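Local atomic coordinates of pumilio homolog 23 (Arabidopsis thaliana, PDB entry 5WZJ), a protein that recognises a specific sequence of 18S ribosomal RNA through its stacked pumilio repeats and probably regulates translation and the stability of target mRNAs. Residues A[511-516]-A[546-551]; A[405-410]-A[418-423]; A[304-309]-A[337-342]. All coordinates share one frame; numbering follows the deposited sequence.

In the fold
The three contacts illustrate how a pumilio superhelix is built from local joints repeated along the chain. Interaction 3 comes first in sequence, followed by interaction 2 and then interaction 1 near the C-terminus. Their centres lie about 36 Å apart for interactions 2 and 3, about 33 Å for interactions 1 and 2, and about 48 Å for interactions 1 and 3; none touches another. Interaction 3 joins helices 299-310 and 337-347, interaction 2 ties helix 405-410 to the loop that follows it, and interaction 1 connects helix 503-514 with the end of helix 541-547 and the turn after it. Each belongs to a separate part of the mainly helical superhelix that binds the RNA.

Interaction 1: residues A[511-516]-A[546-551]; sequences KCFDAC and RKLDID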
ATOM      1  N   LYS A 511      22.332  13.350   3.537  1.00 21.56           N
ATOM      2  CA  LYS A 511      21.507  14.479   3.937  1.00 24.85           C
ATOM      3  C   LYS A 511      22.174  15.292   5.039  1.00 23.63           C
ATOM      4  O   LYS A 511      21.988  16.511   5.097  1.00 23.07           O
ATOM      5  CB  LYS A 511      20.117  13.974   4.336  1.00 29.35           C
ATOM      6  CG  LYS A 511      19.483  13.206   3.173  1.00 34.00           C
ATOM      7  CD  LYS A 511      18.025  12.881   3.360  1.00 44.90           C
ATOM      8  CE  LYS A 511      17.504  12.075   2.162  1.00 49.33           C
ATOM      9  NZ  LYS A 511      16.086  11.649   2.330  1.00 47.60           N
ATOM     10  N   CYS A 512      22.969  14.649   5.894  1.00 19.45           N
ATOM     11  CA  CYS A 512      23.836  15.408   6.791  1.00 16.18           C
ATOM     12  C   CYS A 512      24.822  16.248   5.999  1.00 22.01           C
ATOM     13  O   CYS A 512      24.972  17.452   6.246  1.00 19.74           O
ATOM     14  CB  CYS A 512      24.590  14.472   7.733  1.00 17.17           C
ATOM     15  SG  CYS A 512      23.571  13.722   9.019  1.00 23.65           S
ATOM     16  N   PHE A 513      25.513  15.617   5.045  1.00 21.31           N
ATOM     17  CA  PHE A 513      26.492  16.331   4.231  1.00 22.80           C
ATOM     18  C   PHE A 513      25.869  17.560   3.582  1.00 27.65           C
ATOM     19  O   PHE A 513      26.427  18.664   3.642  1.00 25.35           O
ATOM     20  CB  PHE A 513      27.074  15.381   3.176  1.00 19.43           C
ATOM     21  CG  PHE A 513      28.233  15.953   2.408  1.00 20.35           C
ATOM     22  CD1 PHE A 513      28.019  16.712   1.265  1.00 25.25           C
ATOM     23  CD2 PHE A 513      29.537  15.726   2.825  1.00 18.63           C
ATOM     24  CE1 PHE A 513      29.085  17.235   0.547  1.00 24.55           C
ATOM     25  CE2 PHE A 513      30.609  16.242   2.112  1.00 21.25           C
ATOM     26  CZ  PHE A 513      30.381  16.998   0.970  1.00 23.12           C
ATOM     27  N   ASP A 514      24.686  17.391   2.990  1.00 24.11           N
ATOM     28  CA  ASP A 514      24.029  18.506   2.314  1.00 28.23           C
ATOM     29  C   ASP A 514      23.692  19.645   3.268  1.00 33.09           C
ATOM     30  O   ASP A 514      23.709  20.812   2.866  1.00 30.67           O
ATOM     31  CB  ASP A 514      22.759  18.021   1.611  1.00 29.60           C
ATOM     32  CG  ASP A 514      23.059  17.303   0.300  1.00 37.43           C
ATOM     33  OD1 ASP A 514      24.214  17.380  -0.180  1.00 36.87           O
ATOM     34  OD2 ASP A 514      22.141  16.671  -0.253  1.00 38.67           O
ATOM     35  N   ALA A 515      23.404  19.338   4.528  1.00 28.79           N
ATOM     36  CA  ALA A 515      23.018  20.361   5.494  1.00 32.87           C
ATOM     37  C   ALA A 515      24.204  20.994   6.225  1.00 37.82           C
ATOM     38  O   ALA A 515      23.987  21.852   7.091  1.00 36.37           O
ATOM     39  CB  ALA A 515      22.035  19.764   6.508  1.00 25.69           C
ATOM     40  N   CYS A 516      25.439  20.625   5.885  1.00 27.38           N
ATOM     41  CA  CYS A 516      26.631  21.039   6.615  1.00 29.96           C
ATOM     42  C   CYS A 516      27.364  22.194   5.951  1.00 31.35           C
ATOM     43  O   CYS A 516      27.298  22.395   4.736  1.00 33.16           O
ATOM     44  CB  CYS A 516      27.617  19.879   6.741  1.00 30.90           C
ATOM     45  SG  CYS A 516      27.207  18.780   8.023  1.00 31.53           S
ATOM     46  N   ARG A 546      30.612   9.146  -5.408  1.00 37.78           N
ATOM     47  CA  ARG A 546      30.553  10.104  -6.511  1.00 46.88           C
ATOM     48  C   ARG A 546      29.888  11.411  -6.088  1.00 42.45           C
ATOM     49  O   ARG A 546      30.357  12.498  -6.446  1.00 41.09           O
ATOM     50  CB  ARG A 546      29.804   9.498  -7.702  1.00 57.34           C
ATOM     51  CG  ARG A 546      30.678   8.797  -8.737  1.00 69.56           C
ATOM     52  CD  ARG A 546      29.861   8.300  -9.942  1.00 79.34           C
ATOM     53  NE  ARG A 546      29.129   7.060  -9.669  1.00 85.35           N
ATOM     54  CZ  ARG A 546      27.811   6.976  -9.485  1.00 86.87           C
ATOM     55  NH1 ARG A 546      27.248   5.797  -9.244  1.00 84.68           N
ATOM     56  NH2 ARG A 546      27.049   8.063  -9.548  1.00 87.12           N
ATOM     57  N   LYS A 547      28.786  11.326  -5.343  1.00 36.58           N
ATOM     58  CA  LYS A 547      28.048  12.528  -4.970  1.00 40.30           C
ATOM     59  C   LYS A 547      28.854  13.425  -4.034  1.00 38.78           C
ATOM     60  O   LYS A 547      28.749  14.654  -4.118  1.00 42.69           O
ATOM     61  CB  LYS A 547      26.721  12.139  -4.319  1.00 48.41           C
ATOM     62  CG  LYS A 547      25.788  13.306  -3.997  1.00 56.12           C
ATOM     63  CD  LYS A 547      24.718  12.855  -3.003  1.00 61.23           C
ATOM     64  CE  LYS A 547      23.529  13.803  -2.926  1.00 60.32           C
ATOM     65  NZ  LYS A 547      23.720  14.888  -1.931  1.00 57.42           N
ATOM     66  N   LEU A 548      29.642  12.841  -3.134  1.00 30.41           N
ATOM     67  CA  LEU A 548      30.506  13.609  -2.247  1.00 29.22           C
ATOM     68  C   LEU A 548      31.907  13.809  -2.821  1.00 30.05           C
ATOM     69  O   LEU A 548      32.723  14.473  -2.181  1.00 27.36           O
ATOM     70  CB  LEU A 548      30.597  12.939  -0.871  1.00 19.42           C
ATOM     71  CG  LEU A 548      29.462  13.234   0.129  1.00 31.76           C
ATOM     72  CD1 LEU A 548      28.092  12.957  -0.464  1.00 30.36           C
ATOM     73  CD2 LEU A 548      29.639  12.455   1.437  1.00 27.10           C
ATOM     74  N   ASP A 549      32.195  13.255  -4.003  1.00 26.71           N
ATOM     75  CA  ASP A 549      33.499  13.382  -4.660  1.00 29.96           C
ATOM     76  C   ASP A 549      34.632  12.990  -3.717  1.00 27.87           C
ATOM     77  O   ASP A 549      35.580  13.743  -3.493  1.00 24.89           O
ATOM     78  CB  ASP A 549      33.704  14.799  -5.206  1.00 32.74           C
ATOM     79  CG  ASP A 549      34.945  14.916  -6.074  1.00 39.55           C
ATOM     80  OD1 ASP A 549      35.494  13.872  -6.498  1.00 35.82           O
ATOM     81  OD2 ASP A 549      35.378  16.059  -6.322  1.00 46.77           O
ATOM     82  N   ILE A 550      34.518  11.791  -3.145  1.00 22.86           N
ATOM     83  CA  ILE A 550      35.482  11.372  -2.137  1.00 27.09           C
ATOM     84  C   ILE A 550      36.866  11.217  -2.759  1.00 33.43           C
ATOM     85  O   ILE A 550      37.881  11.552  -2.135  1.00 27.71           O
ATOM     86  CB  ILE A 550      34.994  10.084  -1.444  1.00 28.84           C
ATOM     87  CG1 ILE A 550      33.695  10.363  -0.675  1.00 30.98           C
ATOM     88  CG2 ILE A 550      36.040   9.546  -0.476  1.00 26.71           C
ATOM     89  CD1 ILE A 550      33.836  11.479   0.392  1.00 28.26           C
ATOM     90  N   ASP A 551      36.927  10.740  -4.008  1.00 30.11           N
ATOM     91  CA  ASP A 551      38.212  10.625  -4.697  1.00 36.78           C
ATOM     92  C   ASP A 551      38.877  11.990  -4.866  1.00 35.20           C
ATOM     93  O   ASP A 551      40.091  12.124  -4.670  1.00 29.50           O
ATOM     94  CB  ASP A 551      38.028   9.956  -6.063  1.00 38.87           C
ATOM     95  CG  ASP A 551      37.706   8.474  -5.957  1.00 43.56           C
ATOM     96  OD1 ASP A 551      38.032   7.856  -4.922  1.00 42.61           O
ATOM     97  OD2 ASP A 551      37.134   7.927  -6.920  1.00 49.76           O
TER
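K547 NZ meets D514 OD2 at 2.9 Å, the salt bridge that spans residues 511-516 and 546-551. It joins helix 503-514 of the eighth pumilio repeat to the C-terminal end of helix 541-547, just before the turn into helix 550-555, at the C-terminal end of the right-handed superhelix. The ammonium approaches OD2 from its syn side, tilted somewhat out of the carboxylate plane, and D514 OD1 also lies 3.1 Å from K547 NZ. To get there the lysine chain runs extended and bends only at its last torsion (chi4 -88°), meeting the aspartate side chain at about a right angle. Because D514 is exposed, solvent probably screens part of this attraction.

The apolar half of the contact is buried. L548 sets its CG over the middle of the F513 ring, 3.6 Å from the ring centroid and 8° off the normal, a CH-pi contact. Its CD2 branch reaches F513 CD2 at 3.6 Å, while CD1, above the same face, lies 4.1 Å from F513 CD1, toward the opposite rim. The ring faces the turn because F513 CG stands anti to the backbone N (chi1 -172°). I524 of helix 518-530 and W560 of helix 557-565 also touch F513, and L528 of helix 518-530 touches L548.

K511 of the same helix reads the RNA: its NZ hydrogen-bonds a guanine O6 and forms a salt bridge with E473. On the other segment, D549 closes helix 541-547 in a Schellman motif and opens the next helix as its N-cap, with OD1 accepting a bond from the backbone N of G552.

Interaction 2: residues A[405-410]-A[418-423]; sequences LDYYFG and EWAPGA
Y407 touches two methyl groups of the 418-423 loop, one near each end of its ring. The CB of A420 lies over one face, 4.0 Å from the ring centroid and 19° off the normal, a CH-pi contact displaced toward the rim on the CG side, where A420 CB comes within 3.8 Å of Y407 CG. At the far end the CB of A423 approaches obliquely, 3.5 Å from Y407 CZ and 3.4 Å from Y407 OH. The ring spans both alanines because its CG lies beside the backbone N and anti to the carbonyl carbon (chi1 -70°), which sends it from helix 405-410 out along the loop.

What spaces the two methyls is the loop itself. A420 to A423 form a type II beta turn, closed by a bond from A423 N to A420 O of 3.0 Å; its third position is G422, whose positive phi of 79° suits glycine. One shell further out, W419 points away from the helix, stacks on Y458 of helix 456-463 and meets F404 edge to face, while A420 also touches F404. On the helical side, L405 and F409 pack against L355 of helix 351-356. The contact thus fastens the loop leading to helix 427-436 against the short helix before it, within the pumilio-type repeat domain.

No hydrogen bond crosses between the two segments, even though a phenol takes part: the hydroxyl's neighbour here is a methyl. Y407 remains exposed overall, and the apolar contacts with their one CH-pi contact are consistent with a joint held mainly by dispersion and shape.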
ATOM      1  N   LEU A 405       8.145   2.787  20.749  1.00 18.72           N
ATOM      2  CA  LEU A 405       6.808   2.911  21.331  1.00 20.26           C
ATOM      3  C   LEU A 405       6.339   1.618  22.002  1.00 27.39           C
ATOM      4  O   LEU A 405       5.784   1.656  23.110  1.00 27.84           O
ATOM      5  CB  LEU A 405       5.836   3.351  20.233  1.00 24.40           C
ATOM      6  CG  LEU A 405       4.483   4.006  20.491  1.00 29.67           C
ATOM      7  CD1 LEU A 405       4.586   5.159  21.473  1.00 21.95           C
ATOM      8  CD2 LEU A 405       3.927   4.508  19.160  1.00 27.18           C
ATOM      9  N   ASP A 406       6.567   0.459  21.364  1.00 24.02           N
ATOM     10  CA  ASP A 406       6.074  -0.795  21.946  1.00 27.84           C
ATOM     11  C   ASP A 406       6.879  -1.201  23.178  1.00 29.34           C
ATOM     12  O   ASP A 406       6.311  -1.716  24.148  1.00 30.60           O
ATOM     13  CB  ASP A 406       6.060  -1.928  20.907  1.00 25.44           C
ATOM     14  CG  ASP A 406       7.399  -2.119  20.208  1.00 33.68           C
ATOM     15  OD1 ASP A 406       8.240  -1.191  20.255  1.00 30.75           O
ATOM     16  OD2 ASP A 406       7.603  -3.196  19.594  1.00 33.21           O
ATOM     17  N   TYR A 407       8.196  -0.960  23.175  1.00 24.71           N
ATOM     18  CA  TYR A 407       8.993  -1.275  24.361  1.00 28.02           C
ATOM     19  C   TYR A 407       8.615  -0.384  25.536  1.00 31.61           C
ATOM     20  O   TYR A 407       8.530  -0.855  26.677  1.00 34.48           O
ATOM     21  CB  TYR A 407      10.489  -1.142  24.064  1.00 30.20           C
ATOM     22  CG  TYR A 407      11.030  -2.208  23.143  1.00 34.12           C
ATOM     23  CD1 TYR A 407      11.043  -2.020  21.764  1.00 34.48           C
ATOM     24  CD2 TYR A 407      11.537  -3.402  23.647  1.00 36.15           C
ATOM     25  CE1 TYR A 407      11.536  -2.992  20.913  1.00 33.49           C
ATOM     26  CE2 TYR A 407      12.030  -4.386  22.800  1.00 36.88           C
ATOM     27  CZ  TYR A 407      12.026  -4.177  21.436  1.00 38.53           C
ATOM     28  OH  TYR A 407      12.513  -5.146  20.581  1.00 37.67           O
ATOM     29  N   TYR A 408       8.397   0.906  25.290  1.00 26.91           N
ATOM     30  CA  TYR A 408       8.053   1.791  26.397  1.00 26.50           C
ATOM     31  C   TYR A 408       6.679   1.455  26.970  1.00 32.96           C
ATOM     32  O   TYR A 408       6.506   1.399  28.190  1.00 31.70           O
ATOM     33  CB  TYR A 408       8.106   3.261  25.966  1.00 26.56           C
ATOM     34  CG  TYR A 408       7.475   4.149  26.999  1.00 24.18           C
ATOM     35  CD1 TYR A 408       8.117   4.404  28.203  1.00 26.68           C
ATOM     36  CD2 TYR A 408       6.207   4.689  26.800  1.00 30.84           C
ATOM     37  CE1 TYR A 408       7.526   5.197  29.178  1.00 27.03           C
ATOM     38  CE2 TYR A 408       5.605   5.484  27.767  1.00 32.09           C
ATOM     39  CZ  TYR A 408       6.269   5.737  28.952  1.00 33.68           C
ATOM     40  OH  TYR A 408       5.666   6.523  29.914  1.00 33.55           O
ATOM     41  N   PHE A 409       5.675   1.252  26.114  1.00 31.78           N
ATOM     42  CA  PHE A 409       4.355   0.982  26.669  1.00 32.13           C
ATOM     43  C   PHE A 409       4.232  -0.443  27.191  1.00 37.09           C
ATOM     44  O   PHE A 409       3.357  -0.711  28.018  1.00 39.62           O
ATOM     45  CB  PHE A 409       3.261   1.286  25.644  1.00 23.74           C
ATOM     46  CG  PHE A 409       2.882   2.744  25.592  1.00 29.07           C
ATOM     47  CD1 PHE A 409       1.971   3.266  26.497  1.00 33.98           C
ATOM     48  CD2 PHE A 409       3.451   3.597  24.654  1.00 24.82           C
ATOM     49  CE1 PHE A 409       1.629   4.611  26.467  1.00 26.53           C
ATOM     50  CE2 PHE A 409       3.106   4.941  24.615  1.00 23.48           C
ATOM     51  CZ  PHE A 409       2.200   5.449  25.530  1.00 27.37           C
ATOM     52  N   GLY A 410       5.102  -1.346  26.765  1.00 34.39           N
ATOM     53  CA  GLY A 410       5.074  -2.689  27.292  1.00 37.56           C
ATOM     54  C   GLY A 410       5.991  -2.968  28.464  1.00 38.11           C
ATOM     55  O   GLY A 410       6.046  -4.115  28.918  1.00 40.50           O
ATOM     56  N   GLU A 418      14.327   3.913  29.652  1.00 30.32           N
ATOM     57  CA  GLU A 418      15.037   4.989  28.974  1.00 32.60           C
ATOM     58  C   GLU A 418      15.318   4.678  27.515  1.00 29.78           C
ATOM     59  O   GLU A 418      15.429   5.595  26.699  1.00 25.49           O
ATOM     60  CB  GLU A 418      16.356   5.283  29.679  1.00 38.75           C
ATOM     61  CG  GLU A 418      16.210   6.004  30.992  1.00 54.06           C
ATOM     62  CD  GLU A 418      17.547   6.421  31.547  1.00 63.05           C
ATOM     63  OE1 GLU A 418      18.479   6.632  30.738  1.00 61.53           O
ATOM     64  OE2 GLU A 418      17.667   6.519  32.788  1.00 68.78           O
ATOM     65  N   TRP A 419      15.468   3.397  27.184  1.00 29.77           N
ATOM     66  CA  TRP A 419      15.997   2.986  25.887  1.00 26.30           C
ATOM     67  C   TRP A 419      15.764   1.486  25.742  1.00 30.18           C
ATOM     68  O   TRP A 419      15.485   0.795  26.727  1.00 36.20           O
ATOM     69  CB  TRP A 419      17.496   3.331  25.771  1.00 27.11           C
ATOM     70  CG  TRP A 419      18.057   3.330  24.368  1.00 29.37           C
ATOM     71  CD1 TRP A 419      18.946   2.431  23.833  1.00 29.42           C
ATOM     72  CD2 TRP A 419      17.783   4.284  23.329  1.00 24.16           C
ATOM     73  NE1 TRP A 419      19.222   2.758  22.527  1.00 27.81           N
ATOM     74  CE2 TRP A 419      18.524   3.892  22.194  1.00 26.74           C
ATOM     75  CE3 TRP A 419      16.977   5.423  23.245  1.00 22.14           C
ATOM     76  CZ2 TRP A 419      18.486   4.601  20.996  1.00 23.20           C
ATOM     77  CZ3 TRP A 419      16.940   6.130  22.048  1.00 25.84           C
ATOM     78  CH2 TRP A 419      17.690   5.711  20.940  1.00 25.10           C
ATOM     79  N   ALA A 420      15.888   0.986  24.502  1.00 27.86           N
ATOM     80  CA  ALA A 420      15.844  -0.450  24.208  1.00 26.67           C
ATOM     81  C   ALA A 420      17.101  -0.819  23.429  1.00 29.12           C
ATOM     82  O   ALA A 420      17.071  -0.919  22.193  1.00 29.69           O
ATOM     83  CB  ALA A 420      14.578  -0.828  23.435  1.00 29.32           C
ATOM     84  N   PRO A 421      18.222  -1.032  24.119  1.00 29.22           N
ATOM     85  CA  PRO A 421      19.509  -1.174  23.419  1.00 29.35           C
ATOM     86  C   PRO A 421      19.486  -2.301  22.395  1.00 30.52           C
ATOM     87  O   PRO A 421      19.077  -3.428  22.686  1.00 33.40           O
ATOM     88  CB  PRO A 421      20.502  -1.457  24.556  1.00 35.63           C
ATOM     89  CG  PRO A 421      19.830  -0.957  25.794  1.00 36.06           C
ATOM     90  CD  PRO A 421      18.366  -1.183  25.578  1.00 35.49           C
ATOM     91  N   GLY A 422      19.911  -1.974  21.173  1.00 32.65           N
ATOM     92  CA  GLY A 422      19.971  -2.933  20.090  1.00 32.16           C
ATOM     93  C   GLY A 422      18.655  -3.243  19.407  1.00 34.55           C
ATOM     94  O   GLY A 422      18.665  -3.888  18.351  1.00 37.16           O
ATOM     95  N   ALA A 423      17.527  -2.804  19.954  1.00 33.84           N
ATOM     96  CA  ALA A 423      16.234  -3.217  19.426  1.00 31.53           C
ATOM     97  C   ALA A 423      15.906  -2.489  18.129  1.00 31.62           C
ATOM     98  O   ALA A 423      16.348  -1.361  17.889  1.00 27.62           O
ATOM     99  CB  ALA A 423      15.125  -2.964  20.448  1.00 31.77           C
TER

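Interaction 3: residues A[304-309]-A[337-342]; sequences EMFNKV and QEQMGI
Q339 is where the segment 337-342 first meets F306, at the joint between the fifth and sixth pumilio repeats. Its CB lies 3.7 Å from F306 CZ, and its CG sits over the middle of the ring, 3.8 Å from the centroid and 10° off the normal, a CH-pi contact. The chain continues extended beyond CG, so that the amide is stacked over the inner end of the ring, its plane turned 27° from that of the ring, with Q339 NE2 4.1 Å from F306 CG. Polar partners hold this amide in place: OE1 accepts a hydrogen bond from the backbone N of R335 and NE2 gives one to N303 OD1, which leaves the extended aliphatic stem to cover the aromatic face.

M340, next in sequence, turns away from F306, and a turn after Q339 comes I342. Its CG2 branch reaches F306 CZ at 4.0 Å, and its CD1 comes 4.1 Å from F306 CE1, both near the outer end of the ring. A chi1 of -175°, with CG beside the carbonyl carbon, carries the F306 ring out from helix 299-310 toward these two residues. With an alanine at F306, the stem of Q339 and the CG2 of I342 would probably face a gap, and the glutamine amide would lose the surface it stacks on.

The buried contact lies on neighbouring helices of the superhelix, well away from the RNA. M305 of helix 299-310 packs back onto V290, I293 and L294 of helix 284-296, while M340 of helix 337-347 reaches forward to L366, V369 and L373 of helix 360-373.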
ATOM      1  N   GLU A 304     -21.851  12.154   4.566  1.00 19.96           N
ATOM      2  CA  GLU A 304     -23.013  11.452   5.098  1.00 26.27           C
ATOM      3  C   GLU A 304     -22.596  10.251   5.948  1.00 27.73           C
ATOM      4  O   GLU A 304     -23.171  10.011   7.019  1.00 20.50           O
ATOM      5  CB  GLU A 304     -23.930  11.031   3.945  1.00 24.62           C
ATOM      6  CG  GLU A 304     -25.193  10.258   4.352  1.00 21.11           C
ATOM      7  CD  GLU A 304     -26.289  11.129   4.945  1.00 28.38           C
ATOM      8  OE1 GLU A 304     -26.047  12.338   5.157  1.00 24.01           O
ATOM      9  OE2 GLU A 304     -27.395  10.595   5.205  1.00 26.88           O
ATOM     10  N   MET A 305     -21.592   9.488   5.497  1.00 20.57           N
ATOM     11  CA  MET A 305     -21.085   8.387   6.314  1.00 17.21           C
ATOM     12  C   MET A 305     -20.496   8.902   7.628  1.00 23.74           C
ATOM     13  O   MET A 305     -20.756   8.338   8.702  1.00 20.98           O
ATOM     14  CB  MET A 305     -20.049   7.582   5.523  1.00 15.53           C
ATOM     15  CG  MET A 305     -20.671   6.831   4.342  1.00 20.30           C
ATOM     16  SD  MET A 305     -19.439   5.893   3.422  1.00 26.22           S
ATOM     17  CE  MET A 305     -19.158   4.546   4.573  1.00 21.69           C
ATOM     18  N   PHE A 306     -19.684   9.964   7.559  1.00 19.33           N
ATOM     19  CA  PHE A 306     -19.125  10.569   8.767  1.00 21.01           C
ATOM     20  C   PHE A 306     -20.222  10.909   9.770  1.00 21.27           C
ATOM     21  O   PHE A 306     -20.151  10.534  10.948  1.00 23.10           O
ATOM     22  CB  PHE A 306     -18.323  11.822   8.385  1.00 23.12           C
ATOM     23  CG  PHE A 306     -17.601  12.471   9.540  1.00 21.30           C
ATOM     24  CD1 PHE A 306     -18.281  13.270  10.444  1.00 22.11           C
ATOM     25  CD2 PHE A 306     -16.234  12.309   9.690  1.00 21.54           C
ATOM     26  CE1 PHE A 306     -17.612  13.871  11.505  1.00 24.92           C
ATOM     27  CE2 PHE A 306     -15.557  12.890  10.747  1.00 25.60           C
ATOM     28  CZ  PHE A 306     -16.245  13.686  11.651  1.00 26.17           C
ATOM     29  N   ASN A 307     -21.274  11.583   9.306  1.00 23.33           N
ATOM     30  CA  ASN A 307     -22.321  12.052  10.214  1.00 24.13           C
ATOM     31  C   ASN A 307     -23.214  10.918  10.711  1.00 24.49           C
ATOM     32  O   ASN A 307     -23.514  10.834  11.908  1.00 25.61           O
ATOM     33  CB  ASN A 307     -23.151  13.126   9.521  1.00 24.89           C
ATOM     34  CG  ASN A 307     -22.381  14.428   9.358  1.00 36.55           C
ATOM     35  OD1 ASN A 307     -21.640  14.841  10.255  1.00 40.49           O
ATOM     36  ND2 ASN A 307     -22.545  15.071   8.210  1.00 36.45           N
ATOM     37  N   LYS A 308     -23.671  10.042   9.813  1.00 22.74           N
ATOM     38  CA  LYS A 308     -24.708   9.085  10.190  1.00 22.85           C
ATOM     39  C   LYS A 308     -24.160   7.778  10.748  1.00 19.35           C
ATOM     40  O   LYS A 308     -24.870   7.096  11.489  1.00 25.72           O
ATOM     41  CB  LYS A 308     -25.614   8.773   8.988  1.00 25.30           C
ATOM     42  CG  LYS A 308     -26.202  10.016   8.328  1.00 26.52           C
ATOM     43  CD  LYS A 308     -27.085  10.830   9.283  1.00 31.57           C
ATOM     44  CE  LYS A 308     -27.702  12.053   8.565  1.00 31.28           C
ATOM     45  NZ  LYS A 308     -28.584  11.628   7.414  1.00 35.12           N
ATOM     46  N   VAL A 309     -22.936   7.396  10.415  1.00 21.18           N
ATOM     47  CA  VAL A 309     -22.387   6.111  10.817  1.00 15.70           C
ATOM     48  C   VAL A 309     -21.344   6.264  11.921  1.00 22.35           C
ATOM     49  O   VAL A 309     -21.439   5.622  12.967  1.00 26.92           O
ATOM     50  CB  VAL A 309     -21.811   5.356   9.598  1.00 19.40           C
ATOM     51  CG1 VAL A 309     -20.982   4.167  10.050  1.00 15.02           C
ATOM     52  CG2 VAL A 309     -22.949   4.912   8.672  1.00 19.65           C
ATOM     53  N   GLN A 337     -12.690  21.508   8.528  1.00 37.33           N
ATOM     54  CA  GLN A 337     -12.228  21.747   9.885  1.00 39.40           C
ATOM     55  C   GLN A 337     -13.281  21.385  10.920  1.00 30.49           C
ATOM     56  O   GLN A 337     -12.931  21.076  12.064  1.00 31.84           O
ATOM     57  CB  GLN A 337     -11.791  23.206  10.019  1.00 45.10           C
ATOM     58  CG  GLN A 337     -10.823  23.606   8.905  1.00 54.68           C
ATOM     59  CD  GLN A 337     -10.263  25.011   9.053  1.00 58.70           C
ATOM     60  OE1 GLN A 337     -10.932  25.912   9.561  1.00 55.08           O
ATOM     61  NE2 GLN A 337      -9.023  25.202   8.606  1.00 59.97           N
ATOM     62  N   GLU A 338     -14.567  21.404  10.551  1.00 26.38           N
ATOM     63  CA  GLU A 338     -15.582  20.984  11.510  1.00 30.21           C
ATOM     64  C   GLU A 338     -15.427  19.504  11.834  1.00 29.46           C
ATOM     65  O   GLU A 338     -15.518  19.099  12.999  1.00 29.86           O
ATOM     66  CB  GLU A 338     -16.987  21.277  10.983  1.00 35.30           C
ATOM     67  CG  GLU A 338     -18.080  20.905  11.985  1.00 46.56           C
ATOM     68  CD  GLU A 338     -19.494  20.912  11.395  1.00 60.05           C
ATOM     69  OE1 GLU A 338     -19.705  21.476  10.297  1.00 59.57           O
ATOM     70  OE2 GLU A 338     -20.401  20.343  12.039  1.00 66.12           O
ATOM     71  N   GLN A 339     -15.169  18.686  10.814  1.00 27.76           N
ATOM     72  CA  GLN A 339     -14.905  17.272  11.050  1.00 26.61           C
ATOM     73  C   GLN A 339     -13.641  17.081  11.878  1.00 25.23           C
ATOM     74  O   GLN A 339     -13.608  16.249  12.791  1.00 22.78           O
ATOM     75  CB  GLN A 339     -14.800  16.532   9.711  1.00 27.10           C
ATOM     76  CG  GLN A 339     -16.146  16.411   8.994  1.00 23.61           C
ATOM     77  CD  GLN A 339     -16.009  15.973   7.554  1.00 23.96           C
ATOM     78  OE1 GLN A 339     -14.914  15.997   6.976  1.00 22.48           O
ATOM     79  NE2 GLN A 339     -17.125  15.569   6.959  1.00 21.12           N
ATOM     80  N   MET A 340     -12.593  17.848  11.580  1.00 20.07           N
ATOM     81  CA  MET A 340     -11.378  17.753  12.382  1.00 25.71           C
ATOM     82  C   MET A 340     -11.670  18.004  13.858  1.00 29.40           C
ATOM     83  O   MET A 340     -11.148  17.299  14.728  1.00 28.45           O
ATOM     84  CB  MET A 340     -10.332  18.739  11.874  1.00 24.07           C
ATOM     85  CG  MET A 340      -9.021  18.627  12.615  1.00 28.99           C
ATOM     86  SD  MET A 340      -8.161  17.102  12.168  1.00 27.12           S
ATOM     87  CE  MET A 340      -7.095  16.910  13.602  1.00 27.51           C
ATOM     88  N   GLY A 341     -12.517  18.993  14.157  1.00 34.34           N
ATOM     89  CA  GLY A 341     -12.867  19.264  15.542  1.00 31.37           C
ATOM     90  C   GLY A 341     -13.631  18.125  16.188  1.00 35.51           C
ATOM     91  O   GLY A 341     -13.390  17.780  17.347  1.00 30.85           O
ATOM     92  N   ILE A 342     -14.557  17.516  15.449  1.00 34.77           N
ATOM     93  CA  ILE A 342     -15.292  16.381  16.003  1.00 32.94           C
ATOM     94  C   ILE A 342     -14.346  15.216  16.260  1.00 30.10           C
ATOM     95  O   ILE A 342     -14.405  14.567  17.311  1.00 30.40           O
ATOM     96  CB  ILE A 342     -16.455  15.990  15.073  1.00 31.38           C
ATOM     97  CG1 ILE A 342     -17.562  17.040  15.163  1.00 33.15           C
ATOM     98  CG2 ILE A 342     -16.988  14.621  15.430  1.00 29.90           C
ATOM     99  CD1 ILE A 342     -18.506  17.041  13.985  1.00 29.79           C
TER